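Local coordinates for putative rhamnosidase (Streptomyces avermitilis, PDB 3W5N), which hydrolyses terminal non-reducing alpha-L-rhamnose residues of citrus flavonoids and gum arabic, and binds L-rhamnose through a calcium-dependent carbohydrate-binding module, at residues Trp158-Val163 with Thr221-Ala226; Ala178-Ala183 with Glu201-Pro206; Phe598-Glu603 with Ala651-Glu656. All coordinates share one frame; numbering follows the deposited sequence.

Contact 1: Trp158-Val163 with Thr221-Ala226; sequences WFRRTV and TLAVSA. With RAM (alpha-L-rhamnopyranose), chain F.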
loop_
_atom_site.group_PDB
_atom_site.type_symbol
_atom_site.label_atom_id
_atom_site.label_comp_id
_atom_site.label_asym_id
_atom_site.label_seq_id
_atom_site.Cartn_x
_atom_site.Cartn_y
_atom_site.Cartn_z
ATOM N N TRP A 158 47.070 4.781 -1.773
ATOM C CA TRP A 158 46.945 4.984 -3.220
ATOM C C TRP A 158 47.411 3.742 -3.979
ATOM O O TRP A 158 48.330 3.036 -3.530
ATOM C CB TRP A 158 47.784 6.211 -3.630
ATOM C CG TRP A 158 47.301 7.495 -2.974
ATOM C CD1 TRP A 158 46.441 8.411 -3.509
ATOM C CD2 TRP A 158 47.666 8.003 -1.675
ATOM N NE1 TRP A 158 46.237 9.450 -2.623
ATOM C CE2 TRP A 158 46.972 9.222 -1.491
ATOM C CE3 TRP A 158 48.494 7.533 -0.642
ATOM C CZ2 TRP A 158 47.080 9.984 -0.319
ATOM C CZ3 TRP A 158 48.603 8.296 0.526
ATOM C CH2 TRP A 158 47.888 9.504 0.678
ATOM N N PHE A 159 46.774 3.475 -5.118
ATOM C CA PHE A 159 46.929 2.223 -5.863
ATOM C C PHE A 159 46.868 2.496 -7.347
ATOM O O PHE A 159 46.066 3.352 -7.805
ATOM C CB PHE A 159 45.808 1.212 -5.515
ATOM C CG PHE A 159 45.688 0.924 -4.044
ATOM C CD1 PHE A 159 45.000 1.810 -3.208
ATOM C CD2 PHE A 159 46.286 -0.210 -3.480
ATOM C CE1 PHE A 159 44.909 1.589 -1.836
ATOM C CE2 PHE A 159 46.186 -0.446 -2.106
ATOM C CZ PHE A 159 45.497 0.452 -1.283
ATOM N N ARG A 160 47.702 1.760 -8.080
ATOM C CA ARG A 160 47.788 1.850 -9.533
ATOM C C ARG A 160 47.937 0.491 -10.177
ATOM O O ARG A 160 48.580 -0.410 -9.620
ATOM C CB ARG A 160 48.996 2.705 -9.948
ATOM C CG ARG A 160 48.755 4.202 -9.861
ATOM C CD ARG A 160 49.994 5.007 -10.245
ATOM N NE ARG A 160 50.556 4.587 -11.523
ATOM C CZ ARG A 160 50.264 5.143 -12.698
ATOM N NH1 ARG A 160 49.419 6.163 -12.753
ATOM N NH2 ARG A 160 50.817 4.677 -13.811
ATOM N N ARG A 161 47.365 0.363 -11.367
ATOM C CA ARG A 161 47.529 -0.846 -12.158
ATOM C C ARG A 161 47.405 -0.455 -13.619
ATOM O O ARG A 161 46.483 0.258 -13.981
ATOM C CB ARG A 161 46.419 -1.820 -11.801
ATOM C CG ARG A 161 46.330 -3.058 -12.660
ATOM C CD ARG A 161 47.305 -4.085 -12.160
ATOM N NE ARG A 161 46.956 -5.411 -12.629
ATOM C CZ ARG A 161 47.623 -6.074 -13.564
ATOM N NH1 ARG A 161 48.704 -5.533 -14.147
ATOM N NH2 ARG A 161 47.210 -7.297 -13.910
ATOM N N THR A 162 48.343 -0.905 -14.437
ATOM C CA THR A 162 48.188 -0.781 -15.885
ATOM C C THR A 162 47.954 -2.163 -16.451
ATOM O O THR A 162 48.772 -3.070 -16.240
ATOM C CB THR A 162 49.425 -0.163 -16.550
ATOM O OG1 THR A 162 49.654 1.130 -15.983
ATOM C CG2 THR A 162 49.196 -0.032 -18.054
ATOM N N VAL A 163 46.848 -2.305 -17.176
ATOM C CA VAL A 163 46.459 -3.592 -17.744
ATOM C C VAL A 163 46.258 -3.509 -19.250
ATOM O O VAL A 163 45.751 -2.512 -19.757
ATOM C CB VAL A 163 45.189 -4.147 -17.083
ATOM C CG1 VAL A 163 45.520 -4.635 -15.689
ATOM C CG2 VAL A 163 44.064 -3.117 -17.072
ATOM N N THR A 221 45.226 2.538 -17.671
ATOM C CA THR A 221 45.724 2.757 -16.312
ATOM C C THR A 221 44.606 2.990 -15.336
ATOM O O THR A 221 43.831 3.932 -15.475
ATOM C CB THR A 221 46.724 3.905 -16.267
ATOM O OG1 THR A 221 47.855 3.539 -17.073
ATOM C CG2 THR A 221 47.177 4.192 -14.807
ATOM N N LEU A 222 44.498 2.084 -14.370
ATOM C CA LEU A 222 43.504 2.183 -13.325
ATOM C C LEU A 222 44.194 2.755 -12.095
ATOM O O LEU A 222 45.316 2.378 -11.785
ATOM C CB LEU A 222 42.908 0.794 -13.021
ATOM C CG LEU A 222 42.501 -0.055 -14.235
ATOM C CD1 LEU A 222 41.985 -1.435 -13.839
ATOM C CD2 LEU A 222 41.472 0.694 -15.066
ATOM N N ALA A 223 43.535 3.688 -11.416
ATOM C CA ALA A 223 44.091 4.279 -10.194
ATOM C C ALA A 223 42.996 4.427 -9.166
ATOM O O ALA A 223 41.880 4.852 -9.484
ATOM C CB ALA A 223 44.765 5.625 -10.490
ATOM N N VAL A 224 43.321 4.091 -7.920
ATOM C CA VAL A 224 42.340 4.075 -6.857
ATOM C C VAL A 224 42.980 4.704 -5.631
ATOM O O VAL A 224 44.106 4.358 -5.279
ATOM C CB VAL A 224 41.924 2.614 -6.519
ATOM C CG1 VAL A 224 41.062 2.561 -5.265
ATOM C CG2 VAL A 224 41.211 1.954 -7.702
ATOM N N SER A 225 42.272 5.644 -5.013
ATOM C CA SER A 225 42.572 6.051 -3.634
ATOM C C SER A 225 41.530 5.396 -2.738
ATOM O O SER A 225 40.357 5.284 -3.111
ATOM C CB SER A 225 42.561 7.581 -3.472
ATOM O OG SER A 225 41.275 8.136 -3.730
ATOM N N ALA A 226 41.954 4.934 -1.568
ATOM C CA ALA A 226 41.013 4.381 -0.603
ATOM C C ALA A 226 41.392 4.871 0.771
ATOM O O ALA A 226 42.580 5.032 1.066
ATOM C CB ALA A 226 41.010 2.860 -0.644
HETATM C C1 RAM F . 55.554 2.416 -18.908
HETATM C C2 RAM F . 55.122 3.226 -17.653
HETATM C C3 RAM F . 53.614 3.409 -17.872
HETATM C C4 RAM F . 52.876 2.061 -17.859
HETATM C C5 RAM F . 53.458 1.129 -18.944
HETATM C C6 RAM F . 52.920 -0.297 -18.829
HETATM O O1 RAM F . 55.241 3.039 -20.177
HETATM O O2 RAM F . 55.535 2.333 -16.617
HETATM O O3 RAM F . 53.012 4.342 -16.969
HETATM O O4 RAM F . 51.463 2.295 -18.021
HETATM O O5 RAM F . 54.916 1.115 -18.901
#

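Contact 2: Ala178-Ala183 with Glu201-Pro206; sequences ADNVYA and EGWRRP. With CA (calcium ion), chain B; RAM (alpha-L-rhamnopyranose), chain D.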
loop_
_atom_site.group_PDB
_atom_site.type_symbol
_atom_site.label_atom_id
_atom_site.label_comp_id
_atom_site.label_asym_id
_atom_site.label_seq_id
_atom_site.Cartn_x
_atom_site.Cartn_y
_atom_site.Cartn_z
ATOM N N ALA A 178 34.871 -0.592 -0.987
ATOM C CA ALA A 178 36.006 -0.301 -0.111
ATOM C C ALA A 178 35.560 -0.199 1.332
ATOM O O ALA A 178 34.490 0.337 1.624
ATOM C CB ALA A 178 36.709 0.997 -0.520
ATOM N N ASP A 179 36.400 -0.727 2.214
ATOM C CA ASP A 179 36.376 -0.429 3.624
ATOM C C ASP A 179 37.488 0.614 3.839
ATOM O O ASP A 179 38.662 0.234 3.927
ATOM C CB ASP A 179 36.664 -1.727 4.406
ATOM C CG ASP A 179 36.676 -1.522 5.899
ATOM O OD1 ASP A 179 36.670 -0.359 6.335
ATOM O OD2 ASP A 179 36.675 -2.524 6.647
ATOM N N ASN A 180 37.170 1.917 3.935
ATOM C CA ASN A 180 35.807 2.464 3.997
ATOM C C ASN A 180 35.295 3.217 2.773
ATOM O O ASN A 180 34.087 3.191 2.496
ATOM C CB ASN A 180 35.673 3.375 5.234
ATOM C CG ASN A 180 35.657 2.581 6.514
ATOM O OD1 ASN A 180 36.678 2.467 7.208
ATOM N ND2 ASN A 180 34.509 1.975 6.814
ATOM N N VAL A 181 36.182 3.900 2.050
ATOM C CA VAL A 181 35.761 4.697 0.881
ATOM C C VAL A 181 36.818 4.656 -0.219
ATOM O O VAL A 181 37.980 4.313 0.048
ATOM C CB VAL A 181 35.463 6.185 1.241
ATOM C CG1 VAL A 181 34.289 6.298 2.211
ATOM C CG2 VAL A 181 36.700 6.893 1.784
ATOM N N TYR A 182 36.416 4.998 -1.446
ATOM C CA TYR A 182 37.320 4.957 -2.606
ATOM C C TYR A 182 37.021 6.077 -3.607
ATOM O O TYR A 182 35.948 6.696 -3.583
ATOM C CB TYR A 182 37.248 3.609 -3.331
ATOM C CG TYR A 182 35.876 3.336 -3.902
ATOM C CD1 TYR A 182 35.526 3.768 -5.188
ATOM C CD2 TYR A 182 34.916 2.672 -3.148
ATOM C CE1 TYR A 182 34.252 3.543 -5.695
ATOM C CE2 TYR A 182 33.647 2.432 -3.647
ATOM C CZ TYR A 182 33.320 2.874 -4.915
ATOM O OH TYR A 182 32.059 2.629 -5.376
ATOM N N ALA A 183 37.997 6.323 -4.474
ATOM C CA ALA A 183 37.796 7.112 -5.687
ATOM C C ALA A 183 38.624 6.424 -6.768
ATOM O O ALA A 183 39.840 6.238 -6.602
ATOM C CB ALA A 183 38.260 8.542 -5.466
ATOM N N GLU A 201 28.977 1.788 6.691
ATOM C CA GLU A 201 29.361 0.428 6.298
ATOM C C GLU A 201 29.119 0.216 4.801
ATOM O O GLU A 201 28.596 -0.815 4.374
ATOM C CB GLU A 201 28.670 -0.635 7.169
ATOM C CG GLU A 201 28.898 -0.391 8.656
ATOM C CD GLU A 201 28.434 -1.515 9.564
ATOM O OE1 GLU A 201 27.766 -2.463 9.102
ATOM O OE2 GLU A 201 28.747 -1.439 10.775
ATOM N N GLY A 202 29.492 1.230 4.027
ATOM C CA GLY A 202 29.417 1.197 2.568
ATOM C C GLY A 202 30.130 0.030 1.909
ATOM O O GLY A 202 29.791 -0.348 0.786
ATOM N N TRP A 203 31.111 -0.549 2.603
ATOM C CA TRP A 203 31.807 -1.731 2.107
ATOM C C TRP A 203 30.867 -2.904 1.821
ATOM O O TRP A 203 31.172 -3.752 0.988
ATOM C CB TRP A 203 32.939 -2.153 3.057
ATOM C CG TRP A 203 32.521 -2.469 4.478
ATOM C CD1 TRP A 203 32.593 -1.642 5.561
ATOM C CD2 TRP A 203 31.993 -3.711 4.952
ATOM N NE1 TRP A 203 32.138 -2.301 6.695
ATOM C CE2 TRP A 203 31.769 -3.573 6.346
ATOM C CE3 TRP A 203 31.720 -4.950 4.340
ATOM C CZ2 TRP A 203 31.255 -4.610 7.128
ATOM C CZ3 TRP A 203 31.204 -5.981 5.125
ATOM C CH2 TRP A 203 30.981 -5.806 6.496
ATOM N N ARG A 204 29.726 -2.944 2.521
ATOM C CA ARG A 204 28.719 -4.000 2.322
ATOM C C ARG A 204 27.994 -3.903 1.005
ATOM O O ARG A 204 27.333 -4.860 0.598
ATOM C CB ARG A 204 27.647 -3.947 3.411
ATOM C CG ARG A 204 28.168 -4.162 4.813
ATOM C CD ARG A 204 27.035 -4.001 5.809
ATOM N NE ARG A 204 27.502 -4.238 7.163
ATOM C CZ ARG A 204 27.695 -5.444 7.688
ATOM N NH1 ARG A 204 27.453 -6.535 6.973
ATOM N NH2 ARG A 204 28.131 -5.553 8.940
ATOM N N ARG A 205 28.084 -2.748 0.355
ATOM C CA ARG A 205 27.287 -2.485 -0.847
ATOM C C ARG A 205 28.146 -2.025 -2.017
ATOM O O ARG A 205 28.276 -0.819 -2.266
ATOM C CB ARG A 205 26.177 -1.457 -0.555
ATOM C CG ARG A 205 25.150 -1.948 0.463
ATOM C CD ARG A 205 24.189 -0.859 0.920
ATOM N NE ARG A 205 24.838 0.275 1.572
ATOM C CZ ARG A 205 25.176 0.318 2.861
ATOM N NH1 ARG A 205 24.963 -0.720 3.656
ATOM N NH2 ARG A 205 25.753 1.400 3.349
ATOM N N PRO A 206 28.760 -2.988 -2.729
ATOM C CA PRO A 206 29.578 -2.670 -3.899
ATOM C C PRO A 206 28.783 -1.917 -4.967
ATOM O O PRO A 206 27.601 -2.192 -5.167
ATOM C CB PRO A 206 29.973 -4.049 -4.436
ATOM C CG PRO A 206 29.849 -4.968 -3.278
ATOM C CD PRO A 206 28.716 -4.434 -2.461
HETATM CA CA CA B . 37.539 0.435 8.342
HETATM C C1 RAM D . 32.523 -1.435 10.458
HETATM C C2 RAM D . 33.155 -0.175 9.864
HETATM C C3 RAM D . 34.686 -0.323 9.805
HETATM C C4 RAM D . 35.098 -1.581 9.055
HETATM C C5 RAM D . 34.445 -2.813 9.700
HETATM C C6 RAM D . 34.680 -4.090 8.892
HETATM O O1 RAM D . 32.809 -1.490 11.865
HETATM O O2 RAM D . 32.602 -0.006 8.554
HETATM O O3 RAM D . 35.389 0.796 9.234
HETATM O O4 RAM D . 36.546 -1.575 9.065
HETATM O O5 RAM D . 33.013 -2.632 9.826
HETATM O O HOH W 1 31.813 0.489 -1.088
HETATM O O HOH W 2 32.696 1.500 4.257
HETATM O O HOH W 3 30.589 1.256 -3.636
HETATM O O HOH W 4 38.127 0.800 10.666
#

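Contact 3: Phe598-Glu603 with Ala651-Glu656; sequences FTFEFE and AAYTME. With RAM (alpha-L-rhamnopyranose), chain E.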
loop_
_atom_site.group_PDB
_atom_site.type_symbol
_atom_site.label_atom_id
_atom_site.label_comp_id
_atom_site.label_asym_id
_atom_site.label_seq_id
_atom_site.Cartn_x
_atom_site.Cartn_y
_atom_site.Cartn_z
ATOM N N PHE A 598 -14.945 4.500 -4.776
ATOM C CA PHE A 598 -15.126 5.501 -3.739
ATOM C C PHE A 598 -16.598 5.465 -3.345
ATOM O O PHE A 598 -17.477 5.332 -4.206
ATOM C CB PHE A 598 -14.691 6.872 -4.266
ATOM C CG PHE A 598 -13.205 6.970 -4.447
ATOM C CD1 PHE A 598 -12.397 7.329 -3.365
ATOM C CD2 PHE A 598 -12.606 6.620 -5.663
ATOM C CE1 PHE A 598 -11.013 7.395 -3.500
ATOM C CE2 PHE A 598 -11.221 6.664 -5.795
ATOM C CZ PHE A 598 -10.432 7.051 -4.713
ATOM N N THR A 599 -16.859 5.574 -2.051
ATOM C CA THR A 599 -18.189 5.239 -1.518
ATOM C C THR A 599 -18.818 6.331 -0.654
ATOM O O THR A 599 -19.862 6.104 -0.012
ATOM C CB THR A 599 -18.175 3.911 -0.731
ATOM O OG1 THR A 599 -17.140 3.960 0.253
ATOM C CG2 THR A 599 -17.947 2.694 -1.682
ATOM N N PHE A 600 -18.215 7.519 -0.637
ATOM C CA PHE A 600 -18.785 8.622 0.133
ATOM C C PHE A 600 -18.597 9.945 -0.595
ATOM O O PHE A 600 -17.466 10.410 -0.782
ATOM C CB PHE A 600 -18.202 8.701 1.560
ATOM C CG PHE A 600 -19.116 9.391 2.549
ATOM C CD1 PHE A 600 -19.138 10.781 2.662
ATOM C CD2 PHE A 600 -19.990 8.646 3.346
ATOM C CE1 PHE A 600 -20.009 11.413 3.552
ATOM C CE2 PHE A 600 -20.850 9.275 4.236
ATOM C CZ PHE A 600 -20.864 10.663 4.338
ATOM N N GLU A 601 -19.713 10.519 -1.031
ATOM C CA GLU A 601 -19.717 11.878 -1.571
ATOM C C GLU A 601 -20.139 12.836 -0.462
ATOM O O GLU A 601 -21.138 12.591 0.203
ATOM C CB GLU A 601 -20.717 11.990 -2.700
ATOM C CG GLU A 601 -20.304 11.337 -4.002
ATOM C CD GLU A 601 -21.087 11.918 -5.164
ATOM O OE1 GLU A 601 -22.018 12.724 -4.913
ATOM O OE2 GLU A 601 -20.769 11.575 -6.325
ATOM N N PHE A 602 -19.391 13.923 -0.290
ATOM C CA PHE A 602 -19.585 14.839 0.829
ATOM C C PHE A 602 -19.349 16.256 0.344
ATOM O O PHE A 602 -18.283 16.552 -0.197
ATOM C CB PHE A 602 -18.589 14.498 1.938
ATOM C CG PHE A 602 -18.660 15.398 3.152
ATOM C CD1 PHE A 602 -19.736 15.329 4.035
ATOM C CD2 PHE A 602 -17.617 16.277 3.441
ATOM C CE1 PHE A 602 -19.773 16.136 5.175
ATOM C CE2 PHE A 602 -17.650 17.088 4.571
ATOM C CZ PHE A 602 -18.731 17.011 5.442
ATOM N N GLU A 603 -20.331 17.135 0.557
ATOM C CA GLU A 603 -20.162 18.547 0.213
ATOM C C GLU A 603 -20.866 19.428 1.239
ATOM O O GLU A 603 -21.991 19.132 1.641
ATOM C CB GLU A 603 -20.673 18.825 -1.202
ATOM C CG GLU A 603 -20.491 20.273 -1.656
ATOM C CD GLU A 603 -21.072 20.555 -3.035
ATOM O OE1 GLU A 603 -21.803 19.706 -3.599
ATOM O OE2 GLU A 603 -20.790 21.649 -3.570
ATOM N N ALA A 651 -11.826 5.095 6.718
ATOM C CA ALA A 651 -11.557 4.400 5.460
ATOM C C ALA A 651 -12.816 3.712 4.946
ATOM O O ALA A 651 -13.084 3.741 3.758
ATOM C CB ALA A 651 -10.448 3.354 5.636
ATOM N N ALA A 652 -13.577 3.096 5.851
ATOM C CA ALA A 652 -14.746 2.292 5.463
ATOM C C ALA A 652 -15.958 3.144 5.079
ATOM O O ALA A 652 -16.947 2.626 4.532
ATOM C CB ALA A 652 -15.099 1.300 6.568
ATOM N N TYR A 653 -15.891 4.453 5.354
ATOM C CA TYR A 653 -16.853 5.377 4.767
ATOM C C TYR A 653 -16.461 5.709 3.320
ATOM O O TYR A 653 -17.277 5.624 2.420
ATOM C CB TYR A 653 -16.886 6.685 5.556
ATOM C CG TYR A 653 -17.838 6.782 6.728
ATOM C CD1 TYR A 653 -19.216 6.997 6.521
ATOM C CD2 TYR A 653 -17.358 6.754 8.036
ATOM C CE1 TYR A 653 -20.087 7.134 7.603
ATOM C CE2 TYR A 653 -18.218 6.883 9.120
ATOM C CZ TYR A 653 -19.580 7.076 8.892
ATOM O OH TYR A 653 -20.433 7.225 9.970
ATOM N N THR A 654 -15.207 6.093 3.111
ATOM C CA THR A 654 -14.819 6.751 1.859
ATOM C C THR A 654 -14.480 5.829 0.678
ATOM O O THR A 654 -14.613 6.236 -0.471
ATOM C CB THR A 654 -13.702 7.783 2.089
ATOM O OG1 THR A 654 -12.794 7.287 3.063
ATOM C CG2 THR A 654 -14.300 9.062 2.632
ATOM N N MET A 655 -14.020 4.610 0.959
ATOM C CA MET A 655 -13.843 3.616 -0.115
ATOM C C MET A 655 -14.400 2.284 0.342
ATOM O O MET A 655 -14.448 2.012 1.551
ATOM C CB MET A 655 -12.368 3.430 -0.475
ATOM C CG MET A 655 -11.680 4.669 -1.012
ATOM S SD MET A 655 -9.960 4.385 -1.498
ATOM C CE MET A 655 -10.164 3.449 -3.012
ATOM N N GLU A 656 -14.824 1.452 -0.608
ATOM C CA GLU A 656 -15.125 0.067 -0.269
ATOM C C GLU A 656 -13.801 -0.568 0.178
ATOM O O GLU A 656 -12.909 -0.781 -0.640
ATOM C CB GLU A 656 -15.763 -0.698 -1.448
ATOM C CG GLU A 656 -16.119 -2.160 -1.090
ATOM C CD GLU A 656 -14.988 -3.134 -1.424
ATOM O OE1 GLU A 656 -14.684 -3.263 -2.629
ATOM O OE2 GLU A 656 -14.392 -3.767 -0.495
HETATM C C1 RAM E . -12.795 10.221 -6.116
HETATM C C2 RAM E . -12.697 10.126 -7.636
HETATM C C3 RAM E . -13.220 11.410 -8.268
HETATM C C4 RAM E . -12.455 12.619 -7.697
HETATM C C5 RAM E . -12.535 12.645 -6.164
HETATM C C6 RAM E . -11.675 13.732 -5.517
HETATM O O1 RAM E . -14.177 10.247 -5.745
HETATM O O2 RAM E . -11.322 9.951 -8.012
HETATM O O3 RAM E . -13.037 11.280 -9.683
HETATM O O4 RAM E . -12.978 13.838 -8.235
HETATM O O5 RAM E . -12.109 11.381 -5.626
HETATM O O HOH W 5 -17.553 1.648 2.115
HETATM O O HOH W 6 -15.124 8.918 -1.263
#

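Contact 1: Trp158-Val163 with Thr221-Ala226
In the beta-sandwich of the CBM67 module, Phe159 and Arg161 form antiparallel hydrogen-bonded pairs with Val224 and Leu222, joining two neighbouring strands. Leu222 N gives Arg161 O a bond of 2.7 Å, and Val224 N bonds to Phe159 O at 2.8 Å; the return bond from Phe159 N to Val224 O is weak. Val224 O also lies in the plane of the Phe159 ring, 3.4 Å from CD1. Leu222, on the face of Phe159, meets Val163 CG2 through CD1, the two side chains crossing at about a right angle. On the other face, Arg160 bends at chi3 (51°), and its guanidinium lies flat over Thr221 CG2, with NH1 3.6 Å from that methyl. Asp275 pairs with NE, while the carbonyls of Trp268 and Glu270 take NH1. Replacing Arg160 by an alanine would probably leave Asp275 without its charged mate and uncover the Thr221 methyl. Thr162 OG1 is hydrogen-bonded to Thr221 OG1 at 3.2 Å. A rhamnose bound away from the calcium site places its O4 3.0 Å from Thr162 OG1, a second hydroxyl partner. Phe159, Val224 and Leu222 thus turn apolar side chains to one face, where Phe159 and Val224 meet Trp236 of the opposing sheet, while the polar face of Arg160, Thr162 and Thr221 can engage a carboxylate and a sugar.

Contact 2: Ala178-Ala183 with Glu201-Pro206
Ala178 O rests 3.3 Å from Trp203 CB, where strand 169-179 meets the short 3-10 turn 202-204. Water 1 spans the same gap, accepting from Ala178 N and donating to Gly202 O. At Asp179, CB packs against Trp203 CB, and CG stands anti to the backbone N (chi1 179°), which carries the carboxylate to the calcium ion. Asp179 OD1 binds the metal at 2.3 Å; OD2, held by Trp292 NE1, lies 2.6 Å from rhamnose O4. A cis peptide then leads into Asn180, whose amide splits its work: OD1 binds the calcium at 2.5 Å, while ND2 donates to rhamnose O3 at 2.8 Å and, weakly, to O2. Water 2 links Asn180 O and ND2 to Trp203 N. The sugar's own O3 and O4 are metal ligands too, consistent with the dependence of rhamnose binding on calcium; water 4, Asn228 and Pro233 complete the coordination. From the other segment Trp203 presents its indole edge: NE1 donates to rhamnose O2 at 3.0 Å, with a weaker bond to O5. Arg204 packs over one face of that indole and pairs with Glu201. A classic beta bulge sets Asn180 and Val181 against Ser227. Further on, Tyr182 OH reaches water 3, which bonds weakly to Arg205 O. The chain passes here from strand 169-179 to strand 181-186 of the other sheet, while the loop bearing Trp203 runs on into strand 207-210, next to strand 169-179.

Contact 3: Phe598-Glu603 with Ala651-Glu656
Phe598 is pressed between Met655 and a bound rhamnose. Its CB lies 3.7 Å from O1 of the sugar and close to Thr654 O. With CG anti to its own carbonyl carbon (chi1 -70°), the ring then runs alongside the Met655 side chain, both pointing the same way. Phe598 CD1 touches Met655 CG at 3.6 Å, while CD2 is 3.6 Å from rhamnose C1. Further out, CE1 lies near Met655 SD in an oblique Met-aromatic contact, and CZ, the tip, meets Met655 CE. That methyl makes a CH-pi contact over one face of the ring, 4.2 Å from its centroid; C1 of the sugar lies over the opposite face, toward the rim, and the sugar is also hydrogen-bonded to Arg621 and Lys484. The contact belongs to the six-hairpin glycosidase domain, away from the probable catalytic pair Glu636 and Glu895; helix 641-654 ends here against the start of strand 600-604, an edge strand beside strand 955-962. Thr599 ties the two backbones together: its N donates to Thr654 O at 2.8 Å, and its OG1 reaches Tyr653 O at 2.7 Å from above the plane of that carbonyl. Water 5 donates to the Thr599 hydroxyl and to Ala652 O. One residue on, the edge of Tyr653 meets the face of Phe600 in an offset edge-to-face pair, planes at 88°; Tyr927 of helix 923-929 packs against both rings, and Tyr653 OH is hydrogen-bonded to Ile933 O.

How the contacts relate
Contacts 1 and 2 both belong to the CBM67 module, with centres about 16 Å apart; contact 3 lies in the glycosidase domain, across the molecule, about 63 Å from contact 1 and 50 Å from contact 2, centre to centre. In chain order, both segments of contact 2 fall between the two strands of contact 1, and contact 3 follows later. The first two share a sheet: strands 218-227 and 181-186 are neighbours, and Ser225 O probably accepts a hydrogen bond from Ala183 N at 2.9 Å. The calcium site sits where the chain crosses between the two sheets, one of which contact 1 helps to build. Contact 2 and contact 3 have nearest atoms about 35 Å apart.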